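Local coordinates for CSE1 (Thermus thermophilus, PDB 4AN8), which forms part of the Cascade ribonucleoprotein complex, in which it takes part in selecting foreign DNA for CRISPR adaptive immunity, at residues 63-66 / 70-73; 219-224 / 234-239; 361-366 / 439-444; 463-468 / 495-500. All coordinates share one frame; numbering follows the deposited sequence.

Contact 1 (63-66 / 70-73)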
loop_
_atom_site.group_PDB
_atom_site.type_symbol
_atom_site.label_atom_id
_atom_site.label_comp_id
_atom_site.label_asym_id
_atom_site.label_seq_id
_atom_site.Cartn_x
_atom_site.Cartn_y
_atom_site.Cartn_z
ATOM N N VAL A 63 -2.908 -0.689 -17.924
ATOM C CA VAL A 63 -3.176 -1.295 -19.212
ATOM C C VAL A 63 -4.680 -1.542 -19.440
ATOM O O VAL A 63 -5.205 -1.219 -20.503
ATOM C CB VAL A 63 -2.384 -2.601 -19.428
ATOM C CG1 VAL A 63 -2.805 -3.224 -20.730
ATOM C CG2 VAL A 63 -0.868 -2.314 -19.448
ATOM N N LEU A 64 -5.362 -2.109 -18.447
ATOM C CA LEU A 64 -6.794 -2.391 -18.563
ATOM C C LEU A 64 -7.625 -1.147 -18.810
ATOM O O LEU A 64 -8.472 -1.131 -19.701
ATOM C CB LEU A 64 -7.330 -3.093 -17.312
ATOM C CG LEU A 64 -6.978 -4.577 -17.201
ATOM C CD1 LEU A 64 -7.183 -5.131 -15.787
ATOM C CD2 LEU A 64 -7.764 -5.387 -18.271
ATOM N N HIS A 65 -7.400 -0.109 -18.012
ATOM C CA HIS A 65 -8.151 1.124 -18.161
ATOM C C HIS A 65 -8.013 1.720 -19.561
ATOM O O HIS A 65 -8.972 2.237 -20.111
ATOM C CB HIS A 65 -7.713 2.155 -17.135
ATOM C CG HIS A 65 -8.273 1.925 -15.767
ATOM N ND1 HIS A 65 -9.578 1.531 -15.556
ATOM C CD2 HIS A 65 -7.701 2.041 -14.541
ATOM C CE1 HIS A 65 -9.798 1.447 -14.253
ATOM N NE2 HIS A 65 -8.682 1.756 -13.617
ATOM N N ARG A 66 -6.818 1.676 -20.127
ATOM C CA ARG A 66 -6.610 2.285 -21.417
ATOM C C ARG A 66 -7.157 1.375 -22.513
ATOM O O ARG A 66 -7.869 1.828 -23.394
ATOM C CB ARG A 66 -5.123 2.585 -21.632
ATOM C CG ARG A 66 -4.554 3.523 -20.591
ATOM C CD ARG A 66 -5.313 4.848 -20.613
ATOM N NE ARG A 66 -5.025 5.606 -21.831
ATOM C CZ ARG A 66 -5.522 6.811 -22.077
ATOM N NH1 ARG A 66 -6.333 7.381 -21.187
ATOM N NH2 ARG A 66 -5.207 7.440 -23.209
ATOM N N GLY A 70 -12.208 2.349 -20.009
ATOM C CA GLY A 70 -13.216 2.271 -18.952
ATOM C C GLY A 70 -12.624 1.530 -17.757
ATOM O O GLY A 70 -11.414 1.551 -17.570
ATOM N N PRO A 71 -13.463 0.840 -16.963
ATOM C CA PRO A 71 -14.909 0.697 -17.177
ATOM C C PRO A 71 -15.599 2.011 -16.893
ATOM O O PRO A 71 -15.232 2.672 -15.929
ATOM C CB PRO A 71 -15.316 -0.335 -16.123
ATOM C CG PRO A 71 -14.314 -0.173 -15.036
ATOM C CD PRO A 71 -13.021 0.124 -15.751
ATOM N N ARG A 72 -16.558 2.398 -17.730
ATOM C CA ARG A 72 -17.303 3.629 -17.508
ATOM C C ARG A 72 -18.298 3.467 -16.378
ATOM O O ARG A 72 -18.706 4.434 -15.760
ATOM C CB ARG A 72 -18.065 4.046 -18.771
ATOM C CG ARG A 72 -17.200 4.238 -19.994
ATOM C CD ARG A 72 -16.199 5.372 -19.828
ATOM N NE ARG A 72 -15.364 5.478 -21.021
ATOM C CZ ARG A 72 -15.567 6.351 -22.008
ATOM N NH1 ARG A 72 -16.561 7.225 -21.930
ATOM N NH2 ARG A 72 -14.760 6.361 -23.066
ATOM N N CYS A 73 -18.715 2.239 -16.122
ATOM C CA CYS A 73 -19.772 2.005 -15.142
ATOM C C CYS A 73 -19.453 0.784 -14.325
ATOM O O CYS A 73 -18.837 -0.127 -14.846
ATOM C CB CYS A 73 -21.100 1.764 -15.852
ATOM S SG CYS A 73 -21.689 3.211 -16.695
#
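Two hydrogen bonds join His65 to Gly70, one from the backbone and one from the imidazole ring. In the first, Gly70 N reaches back five residues to His65 O (3.2 Å). The donor lies in the carbonyl plane, on a lone pair. In the second, His65 ND1 donates to Gly70 O at 2.7 Å, nearly straight, with 162° at the hydrogen. The acceptor sits at the ring edge, close to the ring plane. ND1 lies 20° out of the plane of that carbonyl. Gly70 O also draws a CA-H...O contact from His65 CA at 3.3 Å.

The site is the C-terminal turn of helix 50-67, where the chain enters the loop to helix 74-83. The histidine thus ties the helix end to its own exit loop, and the ND1 bond fixes the turn of the imidazole about its CB. Tyr210 stacks on this ring and pairs through its backbone with Pro71.

The apolar part is small. The peptide before Pro71 is cis, which sets Pro71 CD on the same side as Gly70 O. Both therefore meet the imidazole edge, with Pro71 CD 3.7 Å from His65 ND1. The proline ring also packs on Val77 and Trp80 of helix 74-83.

Contact 2 (219-224 / 234-239)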
loop_
_atom_site.group_PDB
_atom_site.type_symbol
_atom_site.label_atom_id
_atom_site.label_comp_id
_atom_site.label_asym_id
_atom_site.label_seq_id
_atom_site.Cartn_x
_atom_site.Cartn_y
_atom_site.Cartn_z
ATOM N N TRP A 219 3.700 5.024 -21.731
ATOM C CA TRP A 219 3.977 4.469 -23.057
ATOM C C TRP A 219 3.126 5.067 -24.193
ATOM O O TRP A 219 3.374 4.768 -25.360
ATOM C CB TRP A 219 3.861 2.940 -23.053
ATOM C CG TRP A 219 2.522 2.463 -22.592
ATOM C CD1 TRP A 219 1.384 2.380 -23.342
ATOM C CD2 TRP A 219 2.165 2.025 -21.279
ATOM N NE1 TRP A 219 0.335 1.937 -22.572
ATOM C CE2 TRP A 219 0.794 1.689 -21.305
ATOM C CE3 TRP A 219 2.860 1.892 -20.081
ATOM C CZ2 TRP A 219 0.118 1.214 -20.188
ATOM C CZ3 TRP A 219 2.167 1.409 -18.951
ATOM C CH2 TRP A 219 0.825 1.084 -19.023
ATOM N N GLU A 220 2.150 5.909 -23.852
ATOM C CA GLU A 220 1.294 6.565 -24.836
ATOM C C GLU A 220 1.795 7.967 -25.225
ATOM O O GLU A 220 1.197 8.635 -26.066
ATOM C CB GLU A 220 -0.164 6.665 -24.340
ATOM C CG GLU A 220 -1.000 5.377 -24.479
ATOM C CD GLU A 220 -2.470 5.621 -24.201
ATOM O OE1 GLU A 220 -2.942 6.739 -24.494
ATOM O OE2 GLU A 220 -3.168 4.713 -23.686
ATOM N N VAL A 221 2.878 8.406 -24.592
ATOM C CA VAL A 221 3.496 9.683 -24.897
ATOM C C VAL A 221 4.932 9.406 -25.380
ATOM O O VAL A 221 5.431 8.288 -25.250
ATOM C CB VAL A 221 3.453 10.659 -23.682
ATOM C CG1 VAL A 221 2.025 10.885 -23.224
ATOM C CG2 VAL A 221 4.283 10.151 -22.522
ATOM N N PRO A 222 5.578 10.409 -25.989
ATOM C CA PRO A 222 6.886 10.140 -26.592
ATOM C C PRO A 222 7.925 9.787 -25.531
ATOM O O PRO A 222 7.822 10.261 -24.392
ATOM C CB PRO A 222 7.246 11.474 -27.265
ATOM C CG PRO A 222 5.965 12.191 -27.429
ATOM C CD PRO A 222 5.104 11.779 -26.264
ATOM N N PRO A 223 8.906 8.952 -25.895
ATOM C CA PRO A 223 9.932 8.530 -24.935
ATOM C C PRO A 223 10.662 9.737 -24.379
ATOM O O PRO A 223 10.760 10.764 -25.034
ATOM C CB PRO A 223 10.878 7.654 -25.766
ATOM C CG PRO A 223 10.462 7.835 -27.193
ATOM C CD PRO A 223 9.043 8.283 -27.198
ATOM N N LEU A 224 11.143 9.629 -23.156
ATOM C CA LEU A 224 11.766 10.766 -22.509
ATOM C C LEU A 224 13.216 10.758 -22.880
ATOM O O LEU A 224 13.796 9.687 -23.035
ATOM C CB LEU A 224 11.603 10.663 -20.989
ATOM C CG LEU A 224 10.157 10.677 -20.477
ATOM C CD1 LEU A 224 10.101 10.326 -18.984
ATOM C CD2 LEU A 224 9.506 12.019 -20.742
ATOM N N THR A 234 11.461 19.159 -17.203
ATOM C CA THR A 234 10.102 18.668 -17.437
ATOM C C THR A 234 9.308 18.551 -16.155
ATOM O O THR A 234 9.705 17.853 -15.237
ATOM C CB THR A 234 10.089 17.302 -18.128
ATOM O OG1 THR A 234 10.892 17.366 -19.303
ATOM C CG2 THR A 234 8.662 16.911 -18.501
ATOM N N LYS A 235 8.165 19.224 -16.104
ATOM C CA LYS A 235 7.342 19.232 -14.910
ATOM C C LYS A 235 5.928 18.934 -15.314
ATOM O O LYS A 235 5.390 19.566 -16.224
ATOM C CB LYS A 235 7.424 20.592 -14.229
ATOM C CG LYS A 235 8.843 21.075 -14.057
ATOM C CD LYS A 235 8.897 22.421 -13.380
ATOM C CE LYS A 235 10.334 22.876 -13.232
ATOM N NZ LYS A 235 11.019 22.938 -14.579
ATOM N N TRP A 236 5.328 17.943 -14.667
ATOM C CA TRP A 236 3.969 17.542 -15.004
ATOM C C TRP A 236 3.098 17.655 -13.775
ATOM O O TRP A 236 3.499 17.248 -12.685
ATOM C CB TRP A 236 3.890 16.088 -15.464
ATOM C CG TRP A 236 4.490 15.767 -16.769
ATOM C CD1 TRP A 236 4.948 16.643 -17.715
ATOM C CD2 TRP A 236 4.711 14.447 -17.299
ATOM N NE1 TRP A 236 5.434 15.943 -18.798
ATOM C CE2 TRP A 236 5.307 14.599 -18.564
ATOM C CE3 TRP A 236 4.472 13.151 -16.812
ATOM C CZ2 TRP A 236 5.667 13.509 -19.354
ATOM C CZ3 TRP A 236 4.819 12.065 -17.608
ATOM C CH2 TRP A 236 5.415 12.251 -18.856
ATOM N N PRO A 237 1.890 18.187 -13.954
ATOM C CA PRO A 237 0.951 18.112 -12.835
ATOM C C PRO A 237 0.713 16.641 -12.530
ATOM O O PRO A 237 0.663 15.843 -13.448
ATOM C CB PRO A 237 -0.302 18.814 -13.365
ATOM C CG PRO A 237 -0.133 18.877 -14.872
ATOM C CD PRO A 237 1.339 18.862 -15.143
ATOM N N LEU A 238 0.626 16.290 -11.251
ATOM C CA LEU A 238 0.476 14.911 -10.814
ATOM C C LEU A 238 -0.994 14.545 -10.862
ATOM O O LEU A 238 -1.681 14.500 -9.841
ATOM C CB LEU A 238 1.030 14.771 -9.388
ATOM C CG LEU A 238 1.276 13.414 -8.724
ATOM C CD1 LEU A 238 2.334 12.600 -9.498
ATOM C CD2 LEU A 238 1.713 13.625 -7.246
ATOM N N THR A 239 -1.493 14.309 -12.067
ATOM C CA THR A 239 -2.903 14.025 -12.244
ATOM C C THR A 239 -3.078 13.040 -13.379
ATOM O O THR A 239 -2.168 12.845 -14.175
ATOM C CB THR A 239 -3.688 15.324 -12.567
ATOM O OG1 THR A 239 -5.082 15.024 -12.610
ATOM C CG2 THR A 239 -3.245 15.942 -13.930
#
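Trp236 meets Val221 and Leu224 through the six-membered part of its indole, and all of the contact is apolar. Val221 CG2 lies 4.4 Å from Trp236 CH2. Leu224 CD2 lies 4.3 Å from Trp236 CZ2. Both methyls approach the ring obliquely. No hydrogen bond crosses between 219-224 and 234-239, and the backbones stay well apart, so the indole spans most of the gap. With chi2 at -10°, CD1 is on the side of CA, and the six-membered ring is directed away from the backbone to the two methyls. All three side chains leave their backbones in the direction of the partner segment.

Polar bonds hold each segment from outside. Trp236 pairs through its backbone with Glu271 and Leu273 of strand 261-273. Val221 O accepts a hydrogen bond from Arg101 NH1, and Thr234 OG1 bonds to Asp228 O.

The setting is near the surface. Strand 235-237 runs parallel to strand 261-273 in a small mixed sheet, and Val270 of that neighbour touches both Leu224 and Trp236. The arrangement is that of an irregular, proline-containing loop laid against the side chains of a beta sheet, with one large aromatic residue bridging the two.

Contact 3 (361-366 / 439-444)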
loop_
_atom_site.group_PDB
_atom_site.type_symbol
_atom_site.label_atom_id
_atom_site.label_comp_id
_atom_site.label_asym_id
_atom_site.label_seq_id
_atom_site.Cartn_x
_atom_site.Cartn_y
_atom_site.Cartn_z
ATOM N N GLU A 361 -0.559 -5.695 4.955
ATOM C CA GLU A 361 -1.597 -6.038 5.922
ATOM C C GLU A 361 -2.861 -6.587 5.266
ATOM O O GLU A 361 -3.242 -6.164 4.190
ATOM C CB GLU A 361 -1.894 -4.867 6.848
ATOM C CG GLU A 361 -1.128 -4.997 8.127
ATOM C CD GLU A 361 -0.790 -3.677 8.743
ATOM O OE1 GLU A 361 -1.697 -2.811 8.832
ATOM O OE2 GLU A 361 0.391 -3.514 9.136
ATOM N N VAL A 362 -3.489 -7.558 5.914
ATOM C CA VAL A 362 -4.661 -8.190 5.360
ATOM C C VAL A 362 -5.835 -8.013 6.331
ATOM O O VAL A 362 -5.702 -8.235 7.541
ATOM C CB VAL A 362 -4.401 -9.682 5.075
ATOM C CG1 VAL A 362 -5.581 -10.300 4.344
ATOM C CG2 VAL A 362 -3.139 -9.845 4.254
ATOM N N TYR A 363 -6.979 -7.588 5.805
ATOM C CA TYR A 363 -8.169 -7.399 6.632
ATOM C C TYR A 363 -9.352 -8.005 5.913
ATOM O O TYR A 363 -9.342 -8.111 4.689
ATOM C CB TYR A 363 -8.449 -5.920 6.878
ATOM C CG TYR A 363 -7.351 -5.224 7.622
ATOM C CD1 TYR A 363 -7.261 -5.325 9.000
ATOM C CD2 TYR A 363 -6.384 -4.492 6.947
ATOM C CE1 TYR A 363 -6.251 -4.719 9.692
ATOM C CE2 TYR A 363 -5.356 -3.869 7.632
ATOM C CZ TYR A 363 -5.291 -3.986 9.007
ATOM O OH TYR A 363 -4.287 -3.371 9.716
ATOM N N PRO A 364 -10.375 -8.420 6.668
ATOM C CA PRO A 364 -11.617 -8.744 5.966
ATOM C C PRO A 364 -12.140 -7.484 5.298
ATOM O O PRO A 364 -11.719 -6.375 5.650
ATOM C CB PRO A 364 -12.561 -9.217 7.084
ATOM C CG PRO A 364 -11.901 -8.863 8.362
ATOM C CD PRO A 364 -10.428 -8.732 8.104
ATOM N N LEU A 365 -13.011 -7.655 4.314
ATOM C CA LEU A 365 -13.696 -6.537 3.688
ATOM C C LEU A 365 -15.191 -6.769 3.872
ATOM O O LEU A 365 -15.841 -7.408 3.045
ATOM C CB LEU A 365 -13.343 -6.444 2.206
ATOM C CG LEU A 365 -13.452 -5.044 1.632
ATOM C CD1 LEU A 365 -12.690 -4.930 0.330
ATOM C CD2 LEU A 365 -14.919 -4.675 1.436
ATOM N N PRO A 366 -15.734 -6.268 4.979
ATOM C CA PRO A 366 -17.111 -6.538 5.430
ATOM C C PRO A 366 -18.131 -6.035 4.413
ATOM O O PRO A 366 -17.945 -4.953 3.883
ATOM C CB PRO A 366 -17.217 -5.732 6.726
ATOM C CG PRO A 366 -15.759 -5.450 7.134
ATOM C CD PRO A 366 -15.025 -5.310 5.844
ATOM N N GLY A 439 -4.841 -8.786 16.890
ATOM C CA GLY A 439 -5.453 -10.086 16.694
ATOM C C GLY A 439 -6.971 -10.073 16.796
ATOM O O GLY A 439 -7.659 -10.853 16.136
ATOM N N ALA A 440 -7.515 -9.193 17.630
ATOM C CA ALA A 440 -8.959 -9.168 17.810
ATOM C C ALA A 440 -9.663 -8.356 16.725
ATOM O O ALA A 440 -10.833 -8.610 16.415
ATOM C CB ALA A 440 -9.322 -8.620 19.190
ATOM N N PHE A 441 -8.970 -7.372 16.160
ATOM C CA PHE A 441 -9.643 -6.476 15.219
ATOM C C PHE A 441 -10.342 -7.135 14.022
ATOM O O PHE A 441 -11.478 -6.773 13.716
ATOM C CB PHE A 441 -8.757 -5.324 14.734
ATOM C CG PHE A 441 -9.510 -4.332 13.889
ATOM C CD1 PHE A 441 -10.418 -3.469 14.470
ATOM C CD2 PHE A 441 -9.355 -4.313 12.508
ATOM C CE1 PHE A 441 -11.138 -2.573 13.696
ATOM C CE2 PHE A 441 -10.069 -3.416 11.729
ATOM C CZ PHE A 441 -10.956 -2.542 12.327
ATOM N N PRO A 442 -9.670 -8.076 13.333
ATOM C CA PRO A 442 -10.287 -8.736 12.166
ATOM C C PRO A 442 -11.626 -9.388 12.468
ATOM O O PRO A 442 -12.513 -9.336 11.613
ATOM C CB PRO A 442 -9.276 -9.815 11.783
ATOM C CG PRO A 442 -7.954 -9.260 12.256
ATOM C CD PRO A 442 -8.240 -8.408 13.473
ATOM N N ARG A 443 -11.762 -10.003 13.643
ATOM C CA ARG A 443 -13.002 -10.688 14.031
ATOM C C ARG A 443 -14.111 -9.670 14.189
ATOM O O ARG A 443 -15.192 -9.827 13.643
ATOM C CB ARG A 443 -12.824 -11.446 15.346
ATOM C CG ARG A 443 -11.545 -12.249 15.462
ATOM C CD ARG A 443 -11.613 -13.175 16.673
ATOM N NE ARG A 443 -12.297 -12.539 17.801
ATOM C CZ ARG A 443 -11.694 -12.132 18.916
ATOM N NH1 ARG A 443 -10.386 -12.306 19.065
ATOM N NH2 ARG A 443 -12.402 -11.559 19.885
ATOM N N PHE A 444 -13.833 -8.610 14.935
ATOM C CA PHE A 444 -14.789 -7.516 15.043
ATOM C C PHE A 444 -15.092 -6.916 13.659
ATOM O O PHE A 444 -16.255 -6.749 13.288
ATOM C CB PHE A 444 -14.253 -6.426 15.965
ATOM C CG PHE A 444 -14.979 -5.122 15.821
ATOM C CD1 PHE A 444 -16.183 -4.905 16.491
ATOM C CD2 PHE A 444 -14.488 -4.131 14.988
ATOM C CE1 PHE A 444 -16.869 -3.710 16.341
ATOM C CE2 PHE A 444 -15.159 -2.945 14.831
ATOM C CZ PHE A 444 -16.358 -2.728 15.494
#
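This is a partly buried apolar contact between the end of a beta strand and a helix, made by Tyr363 and Pro364 against Phe441 and Pro442. Strand 354-364 is an outer strand of a three-stranded antiparallel sheet. Helix 429-446 belongs to the C-terminal helical bundle known from the Cse1 family, so the contact lies where the bundle meets the sheet-bearing part of the chain.

The CD1-CE1 side of Tyr363 meets Phe441 CD2, with CD1 4.2 Å from it. Tyr363 CD1 lies at the edge of the phenylalanine ring, near its plane. Phe441 has CG anti to its backbone N (chi1 -174°), which directs its ring to the strand. Further aromatics enclose the pair: Trp304 and Phe445 stack on Phe441, while Phe307 meets Tyr363 edge-to-face. Tyr363 OH donates to Glu361 OE1 on its own strand at 2.8 Å, from above the carboxylate plane. That bond ties down the far end of the phenol.

The second pair consists of prolines. Helix 429-446 is kinked here, as Pro442 has no N-H to give to the preceding turn. The two rings lie askew, with Pro364 CD 4.0 Å from Pro442 CB. Closer still, Pro364 CG rests 3.3 Å from the backbone oxygen Pro442 O.

Contact 4 (463-468 / 495-500)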
loop_
_atom_site.group_PDB
_atom_site.type_symbol
_atom_site.label_atom_id
_atom_site.label_comp_id
_atom_site.label_asym_id
_atom_site.label_seq_id
_atom_site.Cartn_x
_atom_site.Cartn_y
_atom_site.Cartn_z
ATOM N N GLY A 463 -10.189 -8.245 27.710
ATOM C CA GLY A 463 -9.164 -9.270 27.687
ATOM C C GLY A 463 -7.815 -8.710 27.310
ATOM O O GLY A 463 -6.781 -9.128 27.853
ATOM N N ALA A 464 -7.802 -7.769 26.368
ATOM C CA ALA A 464 -6.544 -7.158 25.964
ATOM C C ALA A 464 -5.926 -6.428 27.149
ATOM O O ALA A 464 -4.746 -6.605 27.450
ATOM C CB ALA A 464 -6.761 -6.195 24.786
ATOM N N ALA A 465 -6.727 -5.589 27.804
ATOM C CA ALA A 465 -6.266 -4.838 28.975
ATOM C C ALA A 465 -5.818 -5.771 30.129
ATOM O O ALA A 465 -4.703 -5.629 30.648
ATOM C CB ALA A 465 -7.349 -3.863 29.449
ATOM N N LEU A 466 -6.680 -6.722 30.494
ATOM C CA LEU A 466 -6.384 -7.731 31.527
ATOM C C LEU A 466 -5.118 -8.512 31.240
ATOM O O LEU A 466 -4.270 -8.668 32.108
ATOM C CB LEU A 466 -7.538 -8.722 31.668
ATOM C CG LEU A 466 -8.730 -8.254 32.492
ATOM C CD1 LEU A 466 -9.925 -9.176 32.288
ATOM C CD2 LEU A 466 -8.350 -8.170 33.951
ATOM N N GLU A 467 -4.996 -9.005 30.016
ATOM C CA GLU A 467 -3.800 -9.718 29.596
ATOM C C GLU A 467 -2.548 -8.846 29.686
ATOM O O GLU A 467 -1.474 -9.327 30.023
ATOM C CB GLU A 467 -3.986 -10.236 28.167
ATOM C CG GLU A 467 -2.882 -11.148 27.671
ATOM C CD GLU A 467 -3.250 -11.858 26.379
ATOM O OE1 GLU A 467 -3.756 -11.193 25.447
ATOM O OE2 GLU A 467 -3.044 -13.089 26.300
ATOM N N ALA A 468 -2.677 -7.560 29.380
ATOM C CA ALA A 468 -1.501 -6.692 29.347
ATOM C C ALA A 468 -1.078 -6.260 30.749
ATOM O O ALA A 468 0.109 -6.106 31.038
ATOM C CB ALA A 468 -1.753 -5.467 28.463
ATOM N N ARG A 495 -9.892 1.114 38.412
ATOM C CA ARG A 495 -10.686 2.229 37.906
ATOM C C ARG A 495 -10.970 2.088 36.405
ATOM O O ARG A 495 -12.130 2.113 35.989
ATOM C CB ARG A 495 -9.986 3.563 38.176
ATOM C CG ARG A 495 -10.631 4.386 39.268
ATOM C CD ARG A 495 -9.957 5.740 39.434
ATOM N NE ARG A 495 -8.534 5.640 39.770
ATOM C CZ ARG A 495 -8.063 5.298 40.969
ATOM N NH1 ARG A 495 -8.897 4.997 41.958
ATOM N NH2 ARG A 495 -6.752 5.245 41.172
ATOM N N LEU A 496 -9.912 1.941 35.600
ATOM C CA LEU A 496 -10.047 1.855 34.143
ATOM C C LEU A 496 -11.044 0.787 33.695
ATOM O O LEU A 496 -11.930 1.060 32.887
ATOM C CB LEU A 496 -8.692 1.623 33.466
ATOM C CG LEU A 496 -7.816 2.853 33.222
ATOM C CD1 LEU A 496 -6.505 2.453 32.574
ATOM C CD2 LEU A 496 -8.536 3.860 32.360
ATOM N N LEU A 497 -10.894 -0.424 34.218
ATOM C CA LEU A 497 -11.768 -1.531 33.844
ATOM C C LEU A 497 -13.222 -1.248 34.187
ATOM O O LEU A 497 -14.123 -1.595 33.428
ATOM C CB LEU A 497 -11.323 -2.822 34.530
ATOM C CG LEU A 497 -10.355 -3.691 33.738
ATOM C CD1 LEU A 497 -11.120 -4.742 32.984
ATOM C CD2 LEU A 497 -9.555 -2.835 32.776
ATOM N N GLY A 498 -13.447 -0.627 35.338
ATOM C CA GLY A 498 -14.795 -0.322 35.769
ATOM C C GLY A 498 -15.548 0.442 34.703
ATOM O O GLY A 498 -16.655 0.066 34.317
ATOM N N GLU A 499 -14.929 1.514 34.216
ATOM C CA GLU A 499 -15.566 2.405 33.258
ATOM C C GLU A 499 -15.887 1.703 31.943
ATOM O O GLU A 499 -16.671 2.201 31.138
ATOM C CB GLU A 499 -14.683 3.623 33.003
ATOM C CG GLU A 499 -14.431 4.457 34.238
ATOM C CD GLU A 499 -13.750 5.770 33.918
ATOM O OE1 GLU A 499 -13.254 5.920 32.781
ATOM O OE2 GLU A 499 -13.716 6.653 34.802
ATOM N N LEU A 500 -15.283 0.542 31.732
ATOM C CA LEU A 500 -15.503 -0.202 30.502
ATOM C C LEU A 500 -16.857 -0.916 30.519
ATOM O O LEU A 500 -17.371 -1.292 31.576
ATOM C CB LEU A 500 -14.366 -1.203 30.270
ATOM C CG LEU A 500 -14.280 -1.807 28.867
ATOM C CD1 LEU A 500 -13.744 -0.780 27.877
ATOM C CD2 LEU A 500 -13.414 -3.051 28.873
#
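No flat group takes part across this contact: Ala465 and Leu466 meet Leu497 through aliphatic carbons alone. The flat group nearby is the ring of Phe493, one helical turn before Leu497, which touches both Ala465 and Leu466. The setting is a pair of consecutive antiparallel helices, 453-476 and 483-499, in the C-terminal helical bundle characteristic of Cse1. The contact lies near the end of the modelled chain, whose last residue is Leu500.

Leu497 is the side chain that bridges the helices. Its two methyls divide the work. CD2 goes to Ala465, while CD1 goes to Leu466. The side chain stands off the staggered positions, with chi1 at -92° and chi2 at -95°. Ala465 CB points toward the other helix. Leu466 leaves its helix more to the flank, and its branch end swings round to Leu497.

The two sides differ in burial. Ala465 is buried and also packs on Leu388 of helix 372-403. Leu466 is exposed, so the contact passes from the bundle interior to its surface within one residue. Leu497 also touches Arg462, one turn before Leu466 on helix 453-476. No hydrogen bond joins the two segments. Within 463-468 the helical bond from Glu467 N to Gly463 O is 2.8 Å.

The nearest CA atoms of the two segments, those of Ala465 and Leu497, are 8.1 Å apart. Ala465 CB is 4.1 Å from Leu497 CD2, and Leu466 CG is 4.3 Å from Leu497 CD1.

How the contacts relate
Contact 1 is buried and the only one of the four with hydrogen bonds between its segments. Contact 2 is near the surface and purely apolar. These two touch: Arg66 NH2 forms a salt bridge with Glu220 OE1 at 2.7 Å, and Val63 packs on Trp219. Contacts 3 and 4 are partly buried and lie on the same side of the chain's centre. They share no helix, but helices 429-446 and 453-476 follow each other in the chain, and the nearest atoms of the two contacts are about 7 Å apart. Aromatic and proline rings serve the sheet-to-bundle junction of contact 3, whereas alanine and leucine side chains serve the helix pair of contact 4. Contacts 2 and 4 are the most distant, with centres about 55 Å apart.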